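Local coordinates for mutual gliding motility protein C (MglC) (Myxococcus xanthus DK 1622, PDB 7CT3) that serves as a Roadblock/LC7-domain component of the polarity control system, interacts with its paralog MglB, and probably helps regulate gliding motility, at residues A19-G24 with V30-K35; Y90-A95 with Y107-T112; A61-L64 with T68-E71. All coordinates share one frame; numbering follows the deposited sequence.

Contact 1 of 3, residues A19-G24 with V30-K35; sequences ACSVMG and VDTFQK
Val22 and Val30 meet near the turn end of an antiparallel beta hairpin, at a point where the regular ladder is broken. Val30 and Asp31 both lie opposite Val22, which makes a classic beta bulge, and the helix-like backbone of Val30 (phi -101°, psi -50°) is the kink that fits the extra residue in. The carbonyl of Val22 accepts a nearly straight bond from Val30 N, with N to Val22 O at 2.8 Å, and a second, weak one from Asp31 N; Val22 N is in turn bonded to Asp31 O. The two valine side chains cross at a slant. Val22 CG1, anti to its own backbone N (chi1 176°), reaches to 4.1 Å from Val30 CB.

Beyond the bulge the strands fall into normal register. Cys20 and Phe33 form a hydrogen-bonded pair, with both N-H groups used across it. Ala19 and Gln34 are a non-hydrogen-bonded pair, and here Ala19 CA lies 3.3 Å from Phe33 O in a CA-H...O contact while Ala19 CB lies 4.1 Å from Gln34 CG. Next to Ala19 on that face, Ser21 OG and Thr32 OG1 share a short hydrogen bond of 2.6 Å, linking the strands through their side chains as well.

Strand 29-34 is outermost in the sheet of this chain, and strand 17-24 lies between it and strand 90-97. Helices 4-13 and 102-117 cover the face bearing Cys20 and Val22, through Leu7 and Val116 among others, while Asp31 OD1 makes a salt bridge to Arg4.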
ATOM      1  N   ALA A  19      16.221   1.099  -1.091  1.00 30.69           N
ATOM      2  CA  ALA A  19      16.407   2.525  -1.424  1.00 30.96           C
ATOM      3  C   ALA A  19      15.334   3.359  -0.732  1.00 28.45           C
ATOM      4  O   ALA A  19      14.210   2.849  -0.525  1.00 28.66           O
ATOM      5  CB  ALA A  19      16.348   2.709  -2.922  1.00 32.50           C
ATOM      6  N   CYS A  20      15.679   4.602  -0.411  1.00 24.64           N
ATOM      7  CA  CYS A  20      14.723   5.663  -0.021  1.00 25.90           C
ATOM      8  C   CYS A  20      15.011   6.887  -0.890  1.00 27.04           C
ATOM      9  O   CYS A  20      16.186   7.287  -0.973  1.00 28.79           O
ATOM     10  CB  CYS A  20      14.818   5.981   1.461  1.00 26.47           C
ATOM     11  SG  CYS A  20      13.411   6.949   2.056  1.00 31.50           S
ATOM     12  N   SER A  21      13.987   7.414  -1.557  1.00 25.44           N
ATOM     13  CA  SER A  21      14.142   8.435  -2.620  1.00 26.47           C
ATOM     14  C   SER A  21      13.075   9.515  -2.475  1.00 25.17           C
ATOM     15  O   SER A  21      12.003   9.221  -1.928  1.00 26.76           O
ATOM     16  CB  SER A  21      14.079   7.797  -3.976  1.00 27.66           C
ATOM     17  OG  SER A  21      14.948   6.677  -4.039  1.00 30.11           O
ATOM     18  N   VAL A  22      13.383  10.715  -2.963  1.00 28.75           N
ATOM     19  CA  VAL A  22      12.372  11.768  -3.265  1.00 27.12           C
ATOM     20  C   VAL A  22      12.211  11.825  -4.781  1.00 27.97           C
ATOM     21  O   VAL A  22      13.187  11.923  -5.524  1.00 26.74           O
ATOM     22  CB  VAL A  22      12.755  13.122  -2.643  1.00 29.31           C
ATOM     23  CG1 VAL A  22      11.777  14.218  -3.032  1.00 33.63           C
ATOM     24  CG2 VAL A  22      12.855  13.015  -1.127  1.00 31.74           C
HETATM   25  N   MSE A  23      10.950  11.741  -5.207  1.00 27.57           N
HETATM   26  CA  MSE A  23      10.569  11.653  -6.604  1.00 30.95           C
HETATM   27  C   MSE A  23       9.565  12.768  -6.888  1.00 30.15           C
HETATM   28  O   MSE A  23       8.739  13.081  -6.040  1.00 28.37           O
HETATM   29  CB  MSE A  23       9.973  10.261  -6.845  1.00 36.59           C
HETATM   30  CG  MSE A  23       9.240  10.088  -8.150  1.00 47.30           C
HETATM   31 SE   MSE A  23      10.501   9.792  -9.604  1.00 62.33          SE
HETATM   32  CE  MSE A  23      11.682   8.344  -8.996  1.00 58.88           C
ATOM     33  N   GLY A  24       9.647  13.378  -8.074  1.00 30.83           N
ATOM     34  CA  GLY A  24       8.661  14.364  -8.486  1.00 32.39           C
ATOM     35  C   GLY A  24       7.454  13.713  -9.145  1.00 32.00           C
ATOM     36  O   GLY A  24       7.621  12.658  -9.770  1.00 32.25           O
ATOM     37  N   VAL A  30      14.711  13.211  -7.525  1.00 30.41           N
ATOM     38  CA  VAL A  30      15.410  14.387  -6.931  1.00 34.28           C
ATOM     39  C   VAL A  30      16.641  13.896  -6.164  1.00 32.28           C
ATOM     40  O   VAL A  30      17.710  14.465  -6.350  1.00 32.53           O
ATOM     41  CB  VAL A  30      14.456  15.173  -6.013  1.00 36.64           C
ATOM     42  CG1 VAL A  30      15.170  16.305  -5.298  1.00 39.15           C
ATOM     43  CG2 VAL A  30      13.253  15.697  -6.780  1.00 39.61           C
ATOM     44  N   ASP A  31      16.479  12.900  -5.297  1.00 31.63           N
ATOM     45  CA  ASP A  31      17.580  12.393  -4.437  1.00 33.74           C
ATOM     46  C   ASP A  31      17.262  10.952  -4.037  1.00 30.82           C
ATOM     47  O   ASP A  31      16.078  10.569  -4.067  1.00 27.31           O
ATOM     48  CB  ASP A  31      17.805  13.301  -3.223  1.00 34.01           C
ATOM     49  CG  ASP A  31      19.242  13.334  -2.721  1.00 39.73           C
ATOM     50  OD1 ASP A  31      20.049  12.492  -3.174  1.00 42.69           O
ATOM     51  OD2 ASP A  31      19.550  14.212  -1.886  1.00 46.47           O
ATOM     52  N   THR A  32      18.295  10.179  -3.705  1.00 30.51           N
ATOM     53  CA  THR A  32      18.167   8.773  -3.252  1.00 30.18           C
ATOM     54  C   THR A  32      19.289   8.444  -2.273  1.00 31.23           C
ATOM     55  O   THR A  32      20.329   9.152  -2.274  1.00 30.33           O
ATOM     56  CB  THR A  32      18.165   7.784  -4.429  1.00 32.21           C
ATOM     57  OG1 THR A  32      17.511   6.592  -3.998  1.00 32.75           O
ATOM     58  CG2 THR A  32      19.547   7.431  -4.937  1.00 33.33           C
ATOM     59  N   PHE A  33      19.060   7.409  -1.467  1.00 30.46           N
ATOM     60  CA  PHE A  33      20.112   6.616  -0.790  1.00 31.58           C
ATOM     61  C   PHE A  33      19.802   5.134  -1.015  1.00 31.39           C
ATOM     62  O   PHE A  33      18.693   4.709  -0.655  1.00 32.45           O
ATOM     63  CB  PHE A  33      20.202   6.952   0.698  1.00 32.00           C
ATOM     64  CG  PHE A  33      21.384   6.290   1.353  1.00 33.76           C
ATOM     65  CD1 PHE A  33      21.293   4.988   1.823  1.00 34.57           C
ATOM     66  CD2 PHE A  33      22.608   6.939   1.424  1.00 36.75           C
ATOM     67  CE1 PHE A  33      22.394   4.365   2.391  1.00 37.74           C
ATOM     68  CE2 PHE A  33      23.705   6.315   1.999  1.00 36.79           C
ATOM     69  CZ  PHE A  33      23.596   5.029   2.478  1.00 38.46           C
ATOM     70  N   GLN A  34      20.735   4.392  -1.620  1.00 32.94           N
ATOM     71  CA  GLN A  34      20.579   2.947  -1.935  1.00 38.68           C
ATOM     72  C   GLN A  34      21.407   2.112  -0.955  1.00 43.34           C
ATOM     73  O   GLN A  34      22.540   2.528  -0.622  1.00 42.66           O
ATOM     74  CB  GLN A  34      21.010   2.643  -3.369  1.00 42.62           C
ATOM     75  CG  GLN A  34      20.130   3.306  -4.413  1.00 45.20           C
ATOM     76  CD  GLN A  34      20.228   2.655  -5.771  1.00 47.62           C
ATOM     77  OE1 GLN A  34      21.033   1.753  -6.009  1.00 51.06           O
ATOM     78  NE2 GLN A  34      19.397   3.120  -6.684  1.00 48.94           N
ATOM     79  N   LYS A  35      20.842   0.983  -0.513  1.00 45.71           N
ATOM     80  CA  LYS A  35      21.567  -0.119   0.171  1.00 55.12           C
ATOM     81  C   LYS A  35      22.880  -0.381  -0.578  1.00 62.94           C
ATOM     82  O   LYS A  35      22.815  -0.887  -1.717  1.00 66.00           O
ATOM     83  CB  LYS A  35      20.688  -1.372   0.200  1.00 58.63           C
ATOM     84  CG  LYS A  35      21.287  -2.587   0.895  1.00 67.12           C
ATOM     85  CD  LYS A  35      21.504  -2.390   2.382  1.00 73.50           C
ATOM     86  CE  LYS A  35      21.974  -3.645   3.087  1.00 80.21           C
ATOM     87  NZ  LYS A  35      20.901  -4.663   3.181  1.00 83.26           N
TER

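Contact 2 of 3, residues Y90-A95 with Y107-T112; sequences YFLVLA and YVLRVT
Leu94 and Leu109 bring the two backbones closest, their CA atoms 7.3 Å apart, a spacing that leaves room for side chains where helix 102-117 packs on the antiparallel sheet of the Roadblock/LC7 domain. The strand alternates, so Leu92 and Leu94 turn toward the helix while Val93 points away from it.

Leu109 is the main contact from the helix side. With CG anti to the backbone N (chi1 -155°), Leu109 CD1 is carried in among the strand leucines, 3.6 Å from Leu92 CD2 and 3.7 Å from Leu92 CG. Leu109 CD1 also lies 4.0 Å from Leu94 CB, so this methyl touches both. Leu92 and Leu109 run past each other in opposite senses, side against side. One turn on, Thr112 folds its hydroxyl back onto its own helix: OG1 donates to Val108 O at 2.7 Å, from 38° out of the carbonyl plane, and that oxygen also takes Thr112 N.

An alanine in place of Leu109 would probably open a gap between helix and sheet and leave Leu92 CD2 without its methyl partner.

Around the pair, Leu92 also packs on Leu7 and Leu109 on Val82. The backbones of Leu92 and Leu94 are already bonded to Arg84 and Val82 of strand 79-87, which leaves their side chains to meet the helix. Between these two segments the hold is apolar contact, with no hydrogen bond crossing.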
ATOM      1  N   TYR A  90       6.365  16.755  -4.898  1.00 33.87           N
ATOM      2  CA  TYR A  90       7.317  15.677  -4.517  1.00 30.44           C
ATOM      3  C   TYR A  90       6.692  14.676  -3.541  1.00 28.09           C
ATOM      4  O   TYR A  90       5.899  15.064  -2.650  1.00 28.32           O
ATOM      5  CB  TYR A  90       8.584  16.275  -3.902  1.00 33.11           C
ATOM      6  CG  TYR A  90       9.308  17.239  -4.804  1.00 37.61           C
ATOM      7  CD1 TYR A  90       9.855  16.817  -6.005  1.00 40.02           C
ATOM      8  CD2 TYR A  90       9.438  18.576  -4.466  1.00 43.47           C
ATOM      9  CE1 TYR A  90      10.508  17.701  -6.849  1.00 43.91           C
ATOM     10  CE2 TYR A  90      10.093  19.471  -5.296  1.00 46.23           C
ATOM     11  CZ  TYR A  90      10.633  19.031  -6.493  1.00 48.20           C
ATOM     12  OH  TYR A  90      11.281  19.903  -7.319  1.00 54.57           O
ATOM     13  N   PHE A  91       7.082  13.410  -3.683  1.00 25.97           N
ATOM     14  CA  PHE A  91       6.755  12.336  -2.713  1.00 25.41           C
ATOM     15  C   PHE A  91       8.031  11.590  -2.324  1.00 25.75           C
ATOM     16  O   PHE A  91       9.042  11.623  -3.048  1.00 28.15           O
ATOM     17  CB  PHE A  91       5.676  11.393  -3.242  1.00 26.30           C
ATOM     18  CG  PHE A  91       5.996  10.639  -4.505  1.00 27.62           C
ATOM     19  CD1 PHE A  91       5.791  11.225  -5.747  1.00 28.24           C
ATOM     20  CD2 PHE A  91       6.454   9.329  -4.456  1.00 26.81           C
ATOM     21  CE1 PHE A  91       6.059  10.525  -6.911  1.00 29.16           C
ATOM     22  CE2 PHE A  91       6.709   8.626  -5.626  1.00 29.88           C
ATOM     23  CZ  PHE A  91       6.511   9.227  -6.850  1.00 30.32           C
ATOM     24  N   LEU A  92       7.949  10.941  -1.169  1.00 25.25           N
ATOM     25  CA  LEU A  92       9.021  10.143  -0.542  1.00 25.79           C
ATOM     26  C   LEU A  92       8.674   8.672  -0.764  1.00 25.76           C
ATOM     27  O   LEU A  92       7.512   8.317  -0.512  1.00 28.53           O
ATOM     28  CB  LEU A  92       9.018  10.531   0.938  1.00 30.21           C
ATOM     29  CG  LEU A  92      10.122   9.954   1.811  1.00 31.23           C
ATOM     30  CD1 LEU A  92      11.496  10.379   1.322  1.00 30.39           C
ATOM     31  CD2 LEU A  92       9.902  10.386   3.250  1.00 34.03           C
ATOM     32  N   VAL A  93       9.610   7.861  -1.257  1.00 25.46           N
ATOM     33  CA  VAL A  93       9.356   6.414  -1.529  1.00 26.93           C
ATOM     34  C   VAL A  93      10.452   5.578  -0.865  1.00 26.12           C
ATOM     35  O   VAL A  93      11.642   5.846  -1.097  1.00 28.99           O
ATOM     36  CB  VAL A  93       9.220   6.099  -3.033  1.00 30.30           C
ATOM     37  CG1 VAL A  93      10.340   6.691  -3.864  1.00 33.81           C
ATOM     38  CG2 VAL A  93       9.098   4.603  -3.289  1.00 29.64           C
ATOM     39  N   LEU A  94      10.032   4.607  -0.053  1.00 22.82           N
ATOM     40  CA  LEU A  94      10.884   3.530   0.492  1.00 24.37           C
ATOM     41  C   LEU A  94      10.557   2.235  -0.254  1.00 23.66           C
ATOM     42  O   LEU A  94       9.364   1.878  -0.331  1.00 23.79           O
ATOM     43  CB  LEU A  94      10.616   3.391   1.991  1.00 25.73           C
ATOM     44  CG  LEU A  94      11.229   2.165   2.662  1.00 26.79           C
ATOM     45  CD1 LEU A  94      12.748   2.188   2.565  1.00 28.01           C
ATOM     46  CD2 LEU A  94      10.782   2.084   4.113  1.00 28.79           C
ATOM     47  N   ALA A  95      11.580   1.584  -0.804  1.00 23.98           N
ATOM     48  CA  ALA A  95      11.489   0.238  -1.411  1.00 26.16           C
ATOM     49  C   ALA A  95      12.267  -0.722  -0.516  1.00 26.88           C
ATOM     50  O   ALA A  95      13.407  -0.380  -0.138  1.00 26.29           O
ATOM     51  CB  ALA A  95      12.034   0.248  -2.816  1.00 28.45           C
ATOM     52  N   TYR A 107       6.474   2.673   9.694  1.00 26.52           N
ATOM     53  CA  TYR A 107       6.701   3.480  10.920  1.00 27.70           C
ATOM     54  C   TYR A 107       7.825   4.495  10.666  1.00 25.61           C
ATOM     55  O   TYR A 107       7.631   5.698  10.906  1.00 25.19           O
ATOM     56  CB  TYR A 107       6.993   2.565  12.110  1.00 30.74           C
ATOM     57  CG  TYR A 107       7.566   3.283  13.302  1.00 34.00           C
ATOM     58  CD1 TYR A 107       6.756   4.002  14.165  1.00 36.61           C
ATOM     59  CD2 TYR A 107       8.929   3.271  13.543  1.00 34.54           C
ATOM     60  CE1 TYR A 107       7.285   4.679  15.253  1.00 39.66           C
ATOM     61  CE2 TYR A 107       9.473   3.946  14.620  1.00 38.24           C
ATOM     62  CZ  TYR A 107       8.649   4.646  15.482  1.00 39.93           C
ATOM     63  OH  TYR A 107       9.183   5.305  16.549  1.00 44.08           O
ATOM     64  N   VAL A 108       8.976   4.031  10.179  1.00 27.09           N
ATOM     65  CA  VAL A 108      10.168   4.908   9.984  1.00 26.91           C
ATOM     66  C   VAL A 108       9.845   5.979   8.928  1.00 25.36           C
ATOM     67  O   VAL A 108      10.228   7.141   9.137  1.00 27.43           O
ATOM     68  CB  VAL A 108      11.425   4.095   9.632  1.00 26.86           C
ATOM     69  CG1 VAL A 108      12.571   5.001   9.216  1.00 28.26           C
ATOM     70  CG2 VAL A 108      11.848   3.204  10.792  1.00 29.01           C
ATOM     71  N   LEU A 109       9.153   5.636   7.839  1.00 24.56           N
ATOM     72  CA  LEU A 109       8.838   6.652   6.803  1.00 25.38           C
ATOM     73  C   LEU A 109       7.887   7.704   7.386  1.00 25.23           C
ATOM     74  O   LEU A 109       8.064   8.894   7.062  1.00 25.13           O
ATOM     75  CB  LEU A 109       8.259   6.009   5.540  1.00 26.29           C
ATOM     76  CG  LEU A 109       8.480   6.847   4.283  1.00 27.35           C
ATOM     77  CD1 LEU A 109       9.959   6.882   3.917  1.00 29.07           C
ATOM     78  CD2 LEU A 109       7.652   6.342   3.118  1.00 27.35           C
ATOM     79  N   ARG A 110       6.929   7.298   8.224  1.00 26.96           N
ATOM     80  CA  ARG A 110       5.973   8.238   8.873  1.00 27.47           C
ATOM     81  C   ARG A 110       6.756   9.225   9.752  1.00 26.08           C
ATOM     82  O   ARG A 110       6.435  10.425   9.726  1.00 27.19           O
ATOM     83  CB  ARG A 110       4.904   7.485   9.674  1.00 28.12           C
ATOM     84  CG  ARG A 110       3.841   8.390  10.278  1.00 32.28           C
ATOM     85  CD  ARG A 110       2.690   7.643  10.934  1.00 37.99           C
ATOM     86  NE  ARG A 110       3.123   6.745  12.001  1.00 47.22           N
ATOM     87  CZ  ARG A 110       3.398   7.101  13.263  1.00 56.00           C
ATOM     88  NH1 ARG A 110       3.303   8.362  13.660  1.00 59.99           N
ATOM     89  NH2 ARG A 110       3.780   6.181  14.130  1.00 59.52           N
ATOM     90  N   VAL A 111       7.762   8.741  10.480  1.00 26.21           N
ATOM     91  CA  VAL A 111       8.622   9.567  11.377  1.00 29.99           C
ATOM     92  C   VAL A 111       9.504  10.509  10.543  1.00 29.29           C
ATOM     93  O   VAL A 111       9.723  11.649  10.983  1.00 33.94           O
ATOM     94  CB  VAL A 111       9.468   8.668  12.298  1.00 33.12           C
ATOM     95  CG1 VAL A 111      10.590   9.439  12.977  1.00 36.91           C
ATOM     96  CG2 VAL A 111       8.596   7.960  13.326  1.00 34.30           C
ATOM     97  N   THR A 112      10.008  10.052   9.394  1.00 29.12           N
ATOM     98  CA  THR A 112      11.030  10.775   8.590  1.00 30.78           C
ATOM     99  C   THR A 112      10.372  11.822   7.675  1.00 30.46           C
ATOM    100  O   THR A 112      11.015  12.858   7.430  1.00 31.70           O
ATOM    101  CB  THR A 112      11.903   9.784   7.813  1.00 33.13           C
ATOM    102  OG1 THR A 112      12.377   8.804   8.740  1.00 35.00           O
ATOM    103  CG2 THR A 112      13.076  10.449   7.129  1.00 34.55           C
TER

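Contact 3 of 3, residues A61-L64 with T68-E71. With NA (sodium ion), chain B.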
ATOM      1  N   ALA A  61       1.051   7.210  -6.638  1.00 26.23           N
ATOM      2  CA  ALA A  61       1.525   8.329  -5.786  1.00 27.59           C
ATOM      3  C   ALA A  61       0.609   9.551  -5.946  1.00 26.07           C
ATOM      4  O   ALA A  61       0.445  10.297  -4.966  1.00 27.35           O
ATOM      5  CB  ALA A  61       2.958   8.666  -6.121  1.00 29.45           C
ATOM      6  N   GLU A  62       0.015   9.745  -7.126  1.00 25.61           N
ATOM      7  CA  GLU A  62      -0.909  10.883  -7.398  1.00 27.04           C
ATOM      8  C   GLU A  62      -2.004  10.947  -6.322  1.00 24.76           C
ATOM      9  O   GLU A  62      -2.420  12.065  -5.970  1.00 26.56           O
ATOM     10  CB  GLU A  62      -1.501  10.756  -8.801  1.00 29.45           C
ATOM     11  CG  GLU A  62      -0.501  11.071  -9.897  1.00 32.90           C
ATOM     12  CD  GLU A  62      -0.338  12.547 -10.220  1.00 38.70           C
ATOM     13  OE1 GLU A  62      -1.160  13.362  -9.746  1.00 49.74           O
ATOM     14  OE2 GLU A  62       0.611  12.880 -10.945  1.00 43.90           O
ATOM     15  N   THR A  63      -2.449   9.804  -5.795  1.00 25.82           N
ATOM     16  CA  THR A  63      -3.544   9.739  -4.785  1.00 26.43           C
ATOM     17  C   THR A  63      -3.130  10.472  -3.500  1.00 25.56           C
ATOM     18  O   THR A  63      -4.035  10.958  -2.792  1.00 24.88           O
ATOM     19  CB  THR A  63      -3.997   8.297  -4.518  1.00 26.78           C
ATOM     20  OG1 THR A  63      -2.948   7.568  -3.880  1.00 27.17           O
ATOM     21  CG2 THR A  63      -4.436   7.576  -5.775  1.00 26.97           C
ATOM     22  N   LEU A  64      -1.827  10.586  -3.212  1.00 25.83           N
ATOM     23  CA  LEU A  64      -1.310  11.294  -2.005  1.00 27.08           C
ATOM     24  C   LEU A  64      -1.732  12.768  -1.991  1.00 26.34           C
ATOM     25  O   LEU A  64      -1.762  13.349  -0.896  1.00 26.60           O
ATOM     26  CB  LEU A  64       0.214  11.198  -1.961  1.00 27.16           C
ATOM     27  CG  LEU A  64       0.783   9.825  -1.625  1.00 26.56           C
ATOM     28  CD1 LEU A  64       2.257   9.757  -1.994  1.00 28.57           C
ATOM     29  CD2 LEU A  64       0.578   9.511  -0.149  1.00 26.84           C
ATOM     30  N   THR A  68      -7.355  13.040   2.205  1.00 30.22           N
ATOM     31  CA  THR A  68      -7.602  11.838   3.051  1.00 30.41           C
ATOM     32  C   THR A  68      -6.436  10.850   2.952  1.00 27.79           C
ATOM     33  O   THR A  68      -6.133  10.206   3.970  1.00 31.98           O
ATOM     34  CB  THR A  68      -8.920  11.149   2.679  1.00 32.55           C
ATOM     35  OG1 THR A  68      -9.963  12.118   2.795  1.00 38.61           O
ATOM     36  CG2 THR A  68      -9.224   9.959   3.563  1.00 34.54           C
ATOM     37  N   VAL A  69      -5.823  10.711   1.776  1.00 26.52           N
ATOM     38  CA  VAL A  69      -4.743   9.710   1.532  1.00 25.27           C
ATOM     39  C   VAL A  69      -3.445  10.235   2.158  1.00 27.12           C
ATOM     40  O   VAL A  69      -3.008  11.346   1.785  1.00 26.31           O
ATOM     41  CB  VAL A  69      -4.577   9.405   0.034  1.00 26.22           C
ATOM     42  CG1 VAL A  69      -3.424   8.448  -0.216  1.00 26.04           C
ATOM     43  CG2 VAL A  69      -5.864   8.862  -0.574  1.00 28.34           C
ATOM     44  N   SER A  70      -2.855   9.468   3.078  1.00 25.81           N
ATOM     45  CA  SER A  70      -1.594   9.827   3.776  1.00 27.21           C
ATOM     46  C   SER A  70      -0.446   8.890   3.363  1.00 24.26           C
ATOM     47  O   SER A  70       0.714   9.310   3.480  1.00 25.55           O
ATOM     48  CB  SER A  70      -1.803   9.834   5.264  1.00 31.84           C
ATOM     49  OG  SER A  70      -2.240   8.563   5.708  1.00 38.68           O
ATOM     50  N   GLU A  71      -0.740   7.675   2.894  1.00 22.69           N
ATOM     51  CA  GLU A  71       0.293   6.635   2.639  1.00 23.70           C
ATOM     52  C   GLU A  71      -0.193   5.687   1.535  1.00 22.63           C
ATOM     53  O   GLU A  71      -1.371   5.286   1.561  1.00 25.01           O
ATOM     54  CB  GLU A  71       0.579   5.940   3.970  1.00 27.05           C
ATOM     55  CG  GLU A  71       1.602   4.826   3.934  1.00 30.28           C
ATOM     56  CD  GLU A  71       1.548   4.007   5.219  1.00 35.49           C
ATOM     57  OE1 GLU A  71       0.588   3.232   5.377  1.00 40.85           O
ATOM     58  OE2 GLU A  71       2.427   4.188   6.086  1.00 38.21           O
TER
HETATM   59 NA    NA B 201      -2.704  13.479   1.205  1.00 30.00          NA
HETATM   60  O   HOH W   1      -2.665  15.950   1.137  1.00 46.69           O
HETATM   61  O   HOH W   2      -0.716  13.518   2.527  1.00 33.93           O
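Val69 packs its branched side chain against the backbone carbonyl of Thr63 in a tight sodium-binding loop of the Roadblock/LC7 domain, which follows helix 44-61, includes a 3-10 segment that takes in 62-64, and leads into strand 71-75.

Val69 CB sits 3.3 Å from Thr63 O, and both methyls, Val69 CG1 and CG2, lie 3.6 Å from that oxygen, so the side chain straddles the carbonyl, which is itself hydrogen-bonded with Thr66 OG1. With CG1 anti to the backbone N (chi1 177°), Val69 CG1 also comes alongside Thr63 OG1 at 3.8 Å, while that hydroxyl is hydrogen-bonded to Ala60 O. On the neighbouring residue, Leu64 CD2 approaches Val69 CG1 to 4.1 Å, an apolar pair. The valine side chain further touches Leu53 of the second subunit. Its carbonyl turns to the metal.

Ser70 meets the turn through its backbone: Leu64 CD2 lies 3.6 Å from Ser70 O, an apolar methyl laid against the peptide group. Glu71 continues this, its backbone N beside the same methyl, and there the chain becomes a strand that pairs antiparallel with the second subunit, where Glu71 OE1 bonds Asn75 of that subunit.

Besides this packing, the sodium ion ties the two segments together through two carbonyl oxygens. Sodium has five ligands, Thr66 O and two waters among them, and probably offsets the mutual repulsion of carbonyl oxygens turned to one point. Val69 O lies 2.2 Å from the sodium ion and Leu64 O 2.3 Å.

Contact 2 is wholly core, and contact 1 is largely buried but reaches the surface along strand 29-34. Contact 3 is buried too, where the second subunit comes up, its centre about 14 Å from the centre of the chain. Contacts 1 and 2 share one sheet: strands 17-24 and 90-97 are neighbours, with Ser21 O and Val93 N probably hydrogen-bonded at 2.8 Å. Contact 3 joins that sheet from the other side, where Phe91 packs on Ala61 and Leu64; contacts 1 and 3 do not touch. The chemistry changes accordingly, from a backbone ladder within the hairpin, to leucine packing between sheet and helix, to carbonyl oxygens gathered round sodium in a loop.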